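Local coordinates for protein lactate Dehydrogenase (Cryptosporidium parvum, PDB 2FN7) that probably catalyses the reversible, NAD-dependent oxidation of (S)-lactate to pyruvate, at residues 10-15 with 31-36; 77-82 with 118-123; 88-93 with 218-223. All coordinates share one frame; numbering follows the deposited sequence. Where two conformers were deposited one is given.

Interaction 1 (10-15 with 31-36); sequences IGSGQI and VVLFDI. With NAD (nicotinamide-adenine-dinucleotide), chain C.
The first beta-alpha-beta unit of a Rossmann fold brings Gly-11 and Ser-12, in the glycine-rich turn after strand 6-10, against Phe-34 at the end of strand 30-34 and Asp-35 just beyond it. The strands run parallel, with Ile-10 paired to Phe-34. Gly-11 N donates to Phe-34 O at 2.7 Å, and one residue on Ser-12 N donates to Asp-35 OD2 at 2.8 Å. That second bond is nearly straight (168°) and meets the anti side of the carboxylate, 16° out of its plane.

Asp-35 has CG anti to its backbone N (chi1 -154°), which swings the carboxylate back to the turn and to the adenosine ribose of NAD. There Asp-35 OD1 accepts from NAD O2B at 2.7 Å, while Asp-35 OD2 accepts from NAD O3B at 2.8 Å, so both ribose hydroxyls are read by one side chain. Beyond the turn, at the start of helix 14-25, Gln-14 N reaches O1A and Ile-15 N reaches O2N, each on a different phosphate.

The apolar part lies beside this. Ile-10 CG2 approaches Phe-34 CD2 obliquely at 3.5 Å, and the ring turns its edge to C2A of the adenine. Ser-12 OG rests on Leu-33 CD1 at 3.2 Å and makes a weak bond to Phe-34 O.

Gly-11, Gly-13 and Gly-16 fit the GxGxxG pattern; the turn lies close against the cofactor, Gly-13 N being 3.3 Å from NAD O3B. Because OD2 is gripped by both a main-chain N-H and a ribose hydroxyl, the turn helps position the carboxylate, whose paired acceptors suit an unphosphorylated ribose and hence NAD.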
# COMPACT_ATOMS: atom_id res chain seq x y z
N ILE A 10 11.56 10.83 4.42
CA ILE A 10 12.53 11.40 3.51
C ILE A 10 12.83 10.40 2.42
O ILE A 10 13.61 9.41 2.60
CB ILE A 10 13.81 11.71 4.18
CG1 ILE A 10 13.53 12.26 5.57
CG2 ILE A 10 14.58 12.75 3.31
CD1 ILE A 10 12.46 13.34 5.57
N GLY A 11 12.25 10.70 1.26
CA GLY A 11 12.36 9.84 0.11
C GLY A 11 10.97 9.30 -0.13
O GLY A 11 10.44 8.56 0.70
N SER A 12 10.37 9.64 -1.26
CA SER A 12 9.01 9.23 -1.57
C SER A 12 8.88 8.35 -2.75
O SER A 12 7.90 8.44 -3.50
CB SER A 12 8.16 10.46 -1.73
OG SER A 12 8.32 11.27 -0.54
N GLY A 13 9.87 7.48 -2.92
CA GLY A 13 9.74 6.51 -3.99
C GLY A 13 8.86 5.35 -3.54
O GLY A 13 7.86 5.52 -2.82
N GLN A 14 9.23 4.15 -3.94
CA GLN A 14 8.42 2.93 -3.67
C GLN A 14 8.12 2.69 -2.21
O GLN A 14 7.01 2.65 -1.82
CB GLN A 14 9.10 1.67 -4.23
CG GLN A 14 9.40 1.73 -5.71
CD GLN A 14 8.14 1.41 -6.55
OE1 GLN A 14 7.15 2.22 -6.59
NE2 GLN A 14 8.15 0.22 -7.21
N ILE A 15 9.14 2.61 -1.38
CA ILE A 15 8.90 2.34 0.03
C ILE A 15 8.24 3.51 0.73
O ILE A 15 7.27 3.31 1.50
CB ILE A 15 10.27 2.02 0.75
CG1 ILE A 15 10.88 0.74 0.16
CG2 ILE A 15 10.07 2.02 2.27
CD1 ILE A 15 12.26 0.53 0.68
N VAL A 31 1.64 12.63 8.26
CA VAL A 31 2.82 12.30 7.53
C VAL A 31 3.33 13.44 6.64
O VAL A 31 2.52 14.12 5.99
CB VAL A 31 2.53 11.10 6.58
CG1 VAL A 31 3.75 10.91 5.65
CG2 VAL A 31 2.21 9.81 7.40
N VAL A 32 4.65 13.62 6.60
CA VAL A 32 5.24 14.60 5.69
C VAL A 32 6.14 13.81 4.75
O VAL A 32 7.13 13.23 5.15
CB VAL A 32 6.03 15.64 6.43
CG1 VAL A 32 6.85 16.42 5.44
CG2 VAL A 32 5.05 16.53 7.21
N LEU A 33 5.74 13.75 3.49
CA LEU A 33 6.43 13.00 2.45
C LEU A 33 7.33 14.01 1.67
O LEU A 33 6.84 14.93 0.93
CB LEU A 33 5.34 12.36 1.65
CG LEU A 33 5.32 11.16 0.74
CD1 LEU A 33 6.07 9.90 1.34
CD2 LEU A 33 3.80 10.86 0.50
N PHE A 34 8.64 13.87 1.92
CA PHE A 34 9.72 14.72 1.39
C PHE A 34 10.53 14.08 0.27
O PHE A 34 10.99 12.95 0.38
CB PHE A 34 10.68 15.09 2.51
CG PHE A 34 11.87 15.92 2.07
CD1 PHE A 34 11.88 17.35 2.25
CD2 PHE A 34 12.99 15.31 1.50
CE1 PHE A 34 13.01 18.15 1.85
CE2 PHE A 34 14.13 16.08 1.09
CZ PHE A 34 14.15 17.52 1.26
N ASP A 35 10.69 14.78 -0.84
CA ASP A 35 11.53 14.28 -1.90
C ASP A 35 12.13 15.48 -2.64
O ASP A 35 11.60 16.60 -2.56
CB ASP A 35 10.74 13.40 -2.85
CG ASP A 35 11.64 12.39 -3.55
OD1 ASP A 35 12.54 12.79 -4.34
OD2 ASP A 35 11.46 11.15 -3.30
N ILE A 36 13.23 15.29 -3.35
CA ILE A 36 13.79 16.41 -4.10
C ILE A 36 13.24 16.36 -5.51
O ILE A 36 13.41 17.31 -6.24
CB ILE A 36 15.29 16.35 -4.25
CG1 ILE A 36 15.67 15.05 -4.98
CG2 ILE A 36 15.92 16.52 -2.88
CD1 ILE A 36 17.12 14.81 -5.12
PA NAD C . 13.17 4.45 -4.93
O1A NAD C . 11.91 3.99 -5.34
O2A NAD C . 14.18 4.62 -5.94
O5B NAD C . 13.14 5.69 -4.08
C5B NAD C . 14.25 6.46 -3.56
C4B NAD C . 13.64 7.92 -3.52
O4B NAD C . 14.70 8.69 -3.07
C3B NAD C . 13.27 8.59 -4.95
O3B NAD C . 11.92 8.99 -5.03
C2B NAD C . 14.21 9.73 -5.02
O2B NAD C . 13.86 10.92 -5.71
C1B NAD C . 14.45 10.02 -3.62
N9A NAD C . 15.62 10.79 -3.37
C8A NAD C . 16.85 10.89 -3.92
N7A NAD C . 17.82 11.58 -3.64
C5A NAD C . 17.21 12.17 -2.61
C6A NAD C . 17.69 13.16 -1.71
N6A NAD C . 18.92 13.67 -1.82
N1A NAD C . 16.84 13.57 -0.71
C2A NAD C . 15.57 13.04 -0.65
N3A NAD C . 15.04 12.16 -1.44
C4A NAD C . 15.90 11.74 -2.40
O3 NAD C . 13.84 3.41 -3.78
PN NAD C . 13.03 2.39 -2.82
O1N NAD C . 12.61 1.26 -3.55
O2N NAD C . 12.01 3.14 -2.05
O5D NAD C . 14.29 2.03 -1.83
C5D NAD C . 14.78 3.04 -1.00
C4D NAD C . 16.09 2.57 -0.35
O4D NAD C . 15.76 1.52 0.64
C3D NAD C . 17.15 1.91 -1.28
O3D NAD C . 18.40 2.29 -0.75
C2D NAD C . 16.89 0.39 -1.10
O2D NAD C . 18.07 -0.42 -1.41
C1D NAD C . 16.56 0.33 0.34
N1N NAD C . 15.84 -0.83 0.80
C2N NAD C . 16.25 -1.13 2.14
C3N NAD C . 15.73 -2.24 2.79
C7N NAD C . 16.08 -2.65 4.26
O7N NAD C . 15.57 -3.68 4.69
N7N NAD C . 16.74 -1.73 5.02
C4N NAD C . 14.78 -3.11 2.18
C5N NAD C . 14.38 -2.74 0.78
C6N NAD C . 14.86 -1.64 0.05

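Interaction 2 (77-82 with 118-123); sequences IITASI and ICITNP. With NAD (nicotinamide-adenine-dinucleotide), chain C; LAC (lactic acid), chain D.
Ile-77 and Ile-120 meet through their branch ends: CG2 of Ile-77 lies 3.5 Å from CD1 of Ile-120, tighter than usual for two methyl groups, with the two side chains crossing at a slant. In Ile-120, CG1 is anti to the carbonyl carbon (chi1 -56°) and the chain runs on extended, which carries CD1 toward Ile-77; the other branch, CG2, is left to face the nicotinamide ribose, 3.7 Å from NAD O4D. Ile-19 of helix 14-25 packs on both isoleucines, and Ile-15 on Ile-120.

Ile-78 turns to the other face of the sheet, toward Val-104 of helix 94-111. Its CD1 stands 4.3 Å from Cys-119 SG, and its CG2 lies near Thr-121 OG1.

These side chains belong to two neighbouring parallel strands of the Rossmann sheet, 75-78 and 116-119, and to the loop after the second; a beta-alpha-beta crossover through helix 94-111 joins the strands. Ile-78 N donates to Ile-118 O at 3.0 Å. Past the paired residues, Ile-78 O takes two main-chain donors, Ile-120 N in the carbonyl plane and Thr-121 N tilted 19° from it, as the second strand opens into the loop that holds the cofactor.

Thr-121 ties that loop back to the first segment. Its OG1 donates to Ala-80 O at 2.9 Å, arriving from above the carbonyl plane, 37° out of it. On the ligand side, Ser-81 N donates to NAD O4B of the adenosine ribose at 3.2 Å, and Asn-122 N to NAD O3D of the nicotinamide ribose, also at 3.2 Å. Asn-97 of helix 94-111 bonds both Ser-81 OG and Asn-122 O.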
# COMPACT_ATOMS: atom_id res chain seq x y z
N ILE A 77 11.75 8.79 8.94
CA ILE A 77 12.09 7.52 8.29
C ILE A 77 12.82 7.92 7.00
O ILE A 77 12.26 8.61 6.16
CB ILE A 77 10.84 6.69 7.96
CG1 ILE A 77 10.04 6.48 9.25
CG2 ILE A 77 11.18 5.36 7.38
CD1 ILE A 77 8.79 5.55 9.07
N ILE A 78 14.06 7.50 6.86
CA ILE A 78 14.87 7.82 5.70
C ILE A 78 14.95 6.72 4.64
O ILE A 78 15.57 5.67 4.88
CB ILE A 78 16.34 8.18 6.14
CG1 ILE A 78 16.31 9.16 7.30
CG2 ILE A 78 17.07 8.75 4.95
CD1 ILE A 78 17.74 9.53 7.86
N THR A 79 14.31 6.94 3.50
CA THR A 79 14.34 5.97 2.42
C THR A 79 15.09 6.49 1.19
O THR A 79 15.25 5.74 0.22
CB THR A 79 12.92 5.63 1.92
OG1 THR A 79 12.48 6.66 1.05
CG2 THR A 79 11.87 5.55 3.08
N ALA A 80 15.52 7.75 1.22
CA ALA A 80 16.18 8.44 0.10
C ALA A 80 17.33 7.70 -0.41
O ALA A 80 18.19 7.36 0.32
CB ALA A 80 16.64 9.81 0.57
N SER A 81 17.40 7.52 -1.71
CA SER A 81 18.50 6.78 -2.27
C SER A 81 18.82 7.11 -3.79
O SER A 81 17.90 7.47 -4.51
CB SER A 81 18.11 5.31 -2.17
OG SER A 81 18.98 4.50 -2.98
N ILE A 82 20.05 6.86 -4.27
CA ILE A 82 20.34 7.02 -5.69
C ILE A 82 19.50 6.01 -6.45
O ILE A 82 19.12 4.99 -5.89
CB ILE A 82 21.84 6.89 -6.07
CG1 ILE A 82 22.34 5.43 -5.85
CG2 ILE A 82 22.60 7.90 -5.26
CD1 ILE A 82 23.85 5.20 -6.33
N ILE A 118 14.72 6.43 11.88
CA ILE A 118 14.81 5.05 11.44
C ILE A 118 15.34 5.07 10.00
O ILE A 118 14.64 5.59 9.09
CB ILE A 118 13.40 4.37 11.43
CG1 ILE A 118 12.74 4.38 12.83
CG2 ILE A 118 13.51 3.03 10.87
CD1 ILE A 118 11.20 3.88 12.77
N CYS A 119 16.54 4.52 9.77
CA CYS A 119 17.09 4.48 8.43
C CYS A 119 16.67 3.23 7.71
O CYS A 119 16.53 2.19 8.33
CB CYS A 119 18.60 4.46 8.45
SG CYS A 119 19.34 5.83 9.30
N ILE A 120 16.49 3.35 6.40
CA ILE A 120 16.11 2.21 5.54
C ILE A 120 17.05 2.11 4.37
O ILE A 120 17.26 1.03 3.76
CB ILE A 120 14.68 2.36 5.01
CG1 ILE A 120 13.72 2.51 6.23
CG2 ILE A 120 14.39 1.28 4.04
CD1 ILE A 120 12.37 2.44 5.91
N THR A 121 17.64 3.26 4.04
CA THR A 121 18.58 3.41 2.94
C THR A 121 19.74 2.35 3.03
O THR A 121 20.42 2.22 4.06
CB THR A 121 19.16 4.91 2.98
OG1 THR A 121 18.11 5.88 2.77
CG2 THR A 121 20.28 5.11 1.94
N ASN A 122 19.94 1.59 1.95
CA ASN A 122 21.04 0.60 1.84
C ASN A 122 22.38 1.26 1.49
O ASN A 122 22.37 2.38 0.94
CB ASN A 122 20.69 -0.41 0.79
CG ASN A 122 19.99 -1.59 1.38
OD1 ASN A 122 19.16 -2.25 0.74
ND2 ASN A 122 20.31 -1.87 2.65
N PRO A 123 23.54 0.65 1.87
CA PRO A 123 23.67 -0.62 2.62
C PRO A 123 23.42 -0.23 4.07
O PRO A 123 24.20 0.52 4.74
CB PRO A 123 25.14 -1.05 2.35
CG PRO A 123 25.93 0.26 2.22
CD PRO A 123 24.87 1.14 1.42
PA NAD C . 13.17 4.45 -4.93
O1A NAD C . 11.91 3.99 -5.34
O2A NAD C . 14.18 4.62 -5.94
O5B NAD C . 13.14 5.69 -4.08
C5B NAD C . 14.25 6.46 -3.56
C4B NAD C . 13.64 7.92 -3.52
O4B NAD C . 14.70 8.69 -3.07
C3B NAD C . 13.27 8.59 -4.95
O3B NAD C . 11.92 8.99 -5.03
C2B NAD C . 14.21 9.73 -5.02
O2B NAD C . 13.86 10.92 -5.71
C1B NAD C . 14.45 10.02 -3.62
N9A NAD C . 15.62 10.79 -3.37
C8A NAD C . 16.85 10.89 -3.92
N7A NAD C . 17.82 11.58 -3.64
C5A NAD C . 17.21 12.17 -2.61
C6A NAD C . 17.69 13.16 -1.71
N6A NAD C . 18.92 13.67 -1.82
N1A NAD C . 16.84 13.57 -0.71
C2A NAD C . 15.57 13.04 -0.65
N3A NAD C . 15.04 12.16 -1.44
C4A NAD C . 15.90 11.74 -2.40
O3 NAD C . 13.84 3.41 -3.78
PN NAD C . 13.03 2.39 -2.82
O1N NAD C . 12.61 1.26 -3.55
O2N NAD C . 12.01 3.14 -2.05
O5D NAD C . 14.29 2.03 -1.83
C5D NAD C . 14.78 3.04 -1.00
C4D NAD C . 16.09 2.57 -0.35
O4D NAD C . 15.76 1.52 0.64
C3D NAD C . 17.15 1.91 -1.28
O3D NAD C . 18.40 2.29 -0.75
C2D NAD C . 16.89 0.39 -1.10
O2D NAD C . 18.07 -0.42 -1.41
C1D NAD C . 16.56 0.33 0.34
N1N NAD C . 15.84 -0.83 0.80
C2N NAD C . 16.25 -1.13 2.14
C3N NAD C . 15.73 -2.24 2.79
C7N NAD C . 16.08 -2.65 4.26
O7N NAD C . 15.57 -3.68 4.69
N7N NAD C . 16.74 -1.73 5.02
C4N NAD C . 14.78 -3.11 2.18
C5N NAD C . 14.38 -2.74 0.78
C6N NAD C . 14.86 -1.64 0.05
C LAC D . 16.07 -6.29 0.97
CA LAC D . 16.61 -5.05 0.43
CB LAC D . 17.32 -5.08 -1.03
O LAC D . 15.10 -6.53 0.09
OHN LAC D . 17.59 -4.62 1.38
OXT LAC D . 16.53 -6.98 1.83

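Interaction 3 (88-93 with 218-223); sequences DDRSEL and IAWKEV. With LAC (lactic acid), chain D.
Arg-90 and Trp-220 meet beside the bound lactate, with the guanidinium tilted over one face of the five-membered ring of the indole. Arg-90 CZ is 3.9 Å from the centroid of that Trp-220 ring and 25° off its normal, which meets the geometry of a cation-pi contact, although the two planes are 53° apart and the groups are therefore not stacked flat. The approach is closest at Arg-90 NH2, 3.1 Å from Trp-220 CD1. From its edge the same guanidinium serves the ligand: Arg-90 NE donates to the lactate hydroxyl OHN at 2.8 Å, and Arg-90 NH2 donates to the lactate carboxylate oxygen OXT, also at 2.8 Å and almost perfectly straight (179°). The extended run from CG to NE lets the arginine span from its loop to the lactate.

One shell out, a water accepts from both Arg-90 NH2 and Trp-220 N, joining the guanidinium to the helix backbone. The benzene end of the indole has its rim against the main chain of Asp-88, whose O lies 3.4 Å from Trp-220 CZ2. That carbonyl is also taken by Lys-221, whose NZ donates at 3.1 Å to Asp-88 O in the carbonyl plane, on a lone pair. A second water donates to the same oxygen.

The loop is braced from within. Glu-92 OE1 accepts from Asp-88 N and Asp-89 N, the first on its syn side and the second from above the carboxylate plane, while Glu-92 OE2 takes Lys-87 N.

His-177, the predicted proton acceptor, and Arg-153 also bond the lactate. The contact joins the loop between strand 75-78 and helix 94-111 of the nucleotide-binding domain to helix 219-227 of the C-terminal domain, with helix 147-162 packing on Trp-220 and Ala-219.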
# COMPACT_ATOMS: atom_id res chain seq x y z
N ASP A 88 24.36 -7.02 -7.55
CA ASP A 88 24.72 -8.24 -6.78
C ASP A 88 24.80 -8.04 -5.27
O ASP A 88 24.54 -8.94 -4.53
CB ASP A 88 26.10 -8.83 -7.22
CG ASP A 88 26.17 -9.17 -8.73
OD1 ASP A 88 25.27 -9.90 -9.25
OD2 ASP A 88 27.15 -8.71 -9.40
N ASP A 89 25.17 -6.84 -4.84
CA ASP A 89 25.34 -6.55 -3.45
C ASP A 89 24.84 -5.15 -3.06
O ASP A 89 25.21 -4.16 -3.70
CB ASP A 89 26.80 -6.62 -3.14
CG ASP A 89 27.08 -6.57 -1.67
OD1 ASP A 89 27.00 -5.49 -1.03
OD2 ASP A 89 27.37 -7.66 -1.10
N ARG A 90 24.08 -5.08 -1.97
CA ARG A 90 23.57 -3.83 -1.49
C ARG A 90 24.67 -2.80 -1.35
O ARG A 90 24.38 -1.64 -1.30
CB ARG A 90 22.88 -3.99 -0.15
CG ARG A 90 21.57 -4.83 -0.12
CD ARG A 90 21.16 -5.16 1.37
NE ARG A 90 20.02 -6.09 1.43
CZ ARG A 90 20.12 -7.42 1.35
NH1 ARG A 90 21.32 -8.02 1.20
NH2 ARG A 90 19.01 -8.17 1.44
N SER A 91 25.93 -3.19 -1.32
CA SER A 91 27.03 -2.25 -1.20
C SER A 91 27.29 -1.29 -2.38
O SER A 91 27.89 -0.25 -2.20
CB SER A 91 28.32 -3.00 -0.96
OG SER A 91 28.54 -2.90 0.40
N GLU A 92 26.90 -1.71 -3.57
CA GLU A 92 27.06 -0.93 -4.75
C GLU A 92 26.48 0.48 -4.59
O GLU A 92 26.97 1.37 -5.27
CB GLU A 92 26.42 -1.64 -5.93
CG GLU A 92 26.98 -3.07 -6.10
CD GLU A 92 26.09 -3.95 -7.00
OE1 GLU A 92 26.25 -5.22 -6.97
OE2 GLU A 92 25.21 -3.37 -7.72
N LEU A 93 25.53 0.71 -3.69
CA LEU A 93 24.94 2.02 -3.51
C LEU A 93 25.66 2.79 -2.46
O LEU A 93 25.23 3.90 -2.15
CB LEU A 93 23.49 1.91 -3.01
CG LEU A 93 22.62 0.99 -3.86
CD1 LEU A 93 21.24 0.70 -3.09
CD2 LEU A 93 22.46 1.59 -5.28
N ILE A 218 19.20 -14.68 0.85
CA ILE A 218 19.20 -14.04 -0.40
C ILE A 218 17.78 -13.82 -0.92
O ILE A 218 17.53 -13.83 -2.16
CB ILE A 218 20.02 -14.87 -1.35
CG1 ILE A 218 19.45 -16.27 -1.39
CG2 ILE A 218 21.49 -14.80 -0.94
CD1 ILE A 218 18.68 -16.49 -2.62
N ALA A 219 16.84 -13.64 0.02
CA ALA A 219 15.45 -13.45 -0.35
C ALA A 219 15.32 -12.16 -1.18
O ALA A 219 14.47 -12.10 -2.08
CB ALA A 219 14.57 -13.33 0.94
N TRP A 220 16.18 -11.17 -0.90
CA TRP A 220 16.08 -9.89 -1.62
C TRP A 220 16.19 -10.07 -3.13
O TRP A 220 15.42 -9.46 -3.88
CB TRP A 220 17.12 -8.89 -1.13
CG TRP A 220 18.48 -9.09 -1.73
CD1 TRP A 220 19.52 -9.82 -1.18
CD2 TRP A 220 19.07 -8.35 -2.83
NE1 TRP A 220 20.68 -9.56 -1.84
CE2 TRP A 220 20.45 -8.67 -2.85
CE3 TRP A 220 18.56 -7.45 -3.80
CZ2 TRP A 220 21.35 -8.11 -3.81
CZ3 TRP A 220 19.47 -6.87 -4.76
CH2 TRP A 220 20.85 -7.22 -4.75
N LYS A 221 17.10 -10.93 -3.58
CA LYS A 221 17.28 -11.12 -5.02
C LYS A 221 16.11 -11.82 -5.62
O LYS A 221 15.79 -11.62 -6.79
CB LYS A 221 18.55 -11.94 -5.33
CG LYS A 221 19.78 -11.45 -4.58
CD LYS A 221 21.15 -12.20 -5.02
CE LYS A 221 22.39 -11.58 -4.27
NZ LYS A 221 23.73 -11.86 -4.91
N GLU A 222 15.44 -12.66 -4.84
CA GLU A 222 14.26 -13.38 -5.40
C GLU A 222 13.11 -12.41 -5.78
O GLU A 222 12.41 -12.56 -6.78
CB GLU A 222 13.71 -14.38 -4.36
CG GLU A 222 12.84 -15.47 -5.01
CD GLU A 222 12.01 -16.24 -4.00
OE1 GLU A 222 11.21 -17.12 -4.46
OE2 GLU A 222 12.13 -15.97 -2.78
N VAL A 223 12.88 -11.47 -4.89
CA VAL A 223 11.85 -10.50 -5.11
C VAL A 223 12.37 -9.55 -6.23
O VAL A 223 11.67 -9.37 -7.24
CB VAL A 223 11.60 -9.68 -3.82
CG1 VAL A 223 10.69 -8.44 -4.14
CG2 VAL A 223 11.00 -10.58 -2.77
C LAC D . 16.07 -6.29 0.97
CA LAC D . 16.61 -5.05 0.43
CB LAC D . 17.32 -5.08 -1.03
O LAC D . 15.10 -6.53 0.09
OHN LAC D . 17.59 -4.62 1.38
OXT LAC D . 16.53 -6.98 1.83
O HOH W 1 24.00 -9.31 -1.72
O HOH W 2 17.94 -11.01 1.48

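How the interactions relate
Interactions 1 and 2 share the parallel Rossmann sheet: their centres are about 10 Å apart, and strand 6-10 pairs directly with strand 75-78, with Ile-10 O 2.7 Å from Thr-79 N. Both touch NAD. Interaction 1 closes along the chain before the others open, whereas interactions 2 and 3 alternate their segments. The centre of interaction 3 lies about 15 Å from that of interaction 2 and about 22 Å from that of interaction 1. It touches the former through Asn-122 and Arg-90, which both border the lactate. From 1 to 3 the contacts thus pass from adenosine ribose to substrate, and only the last joins the two domains.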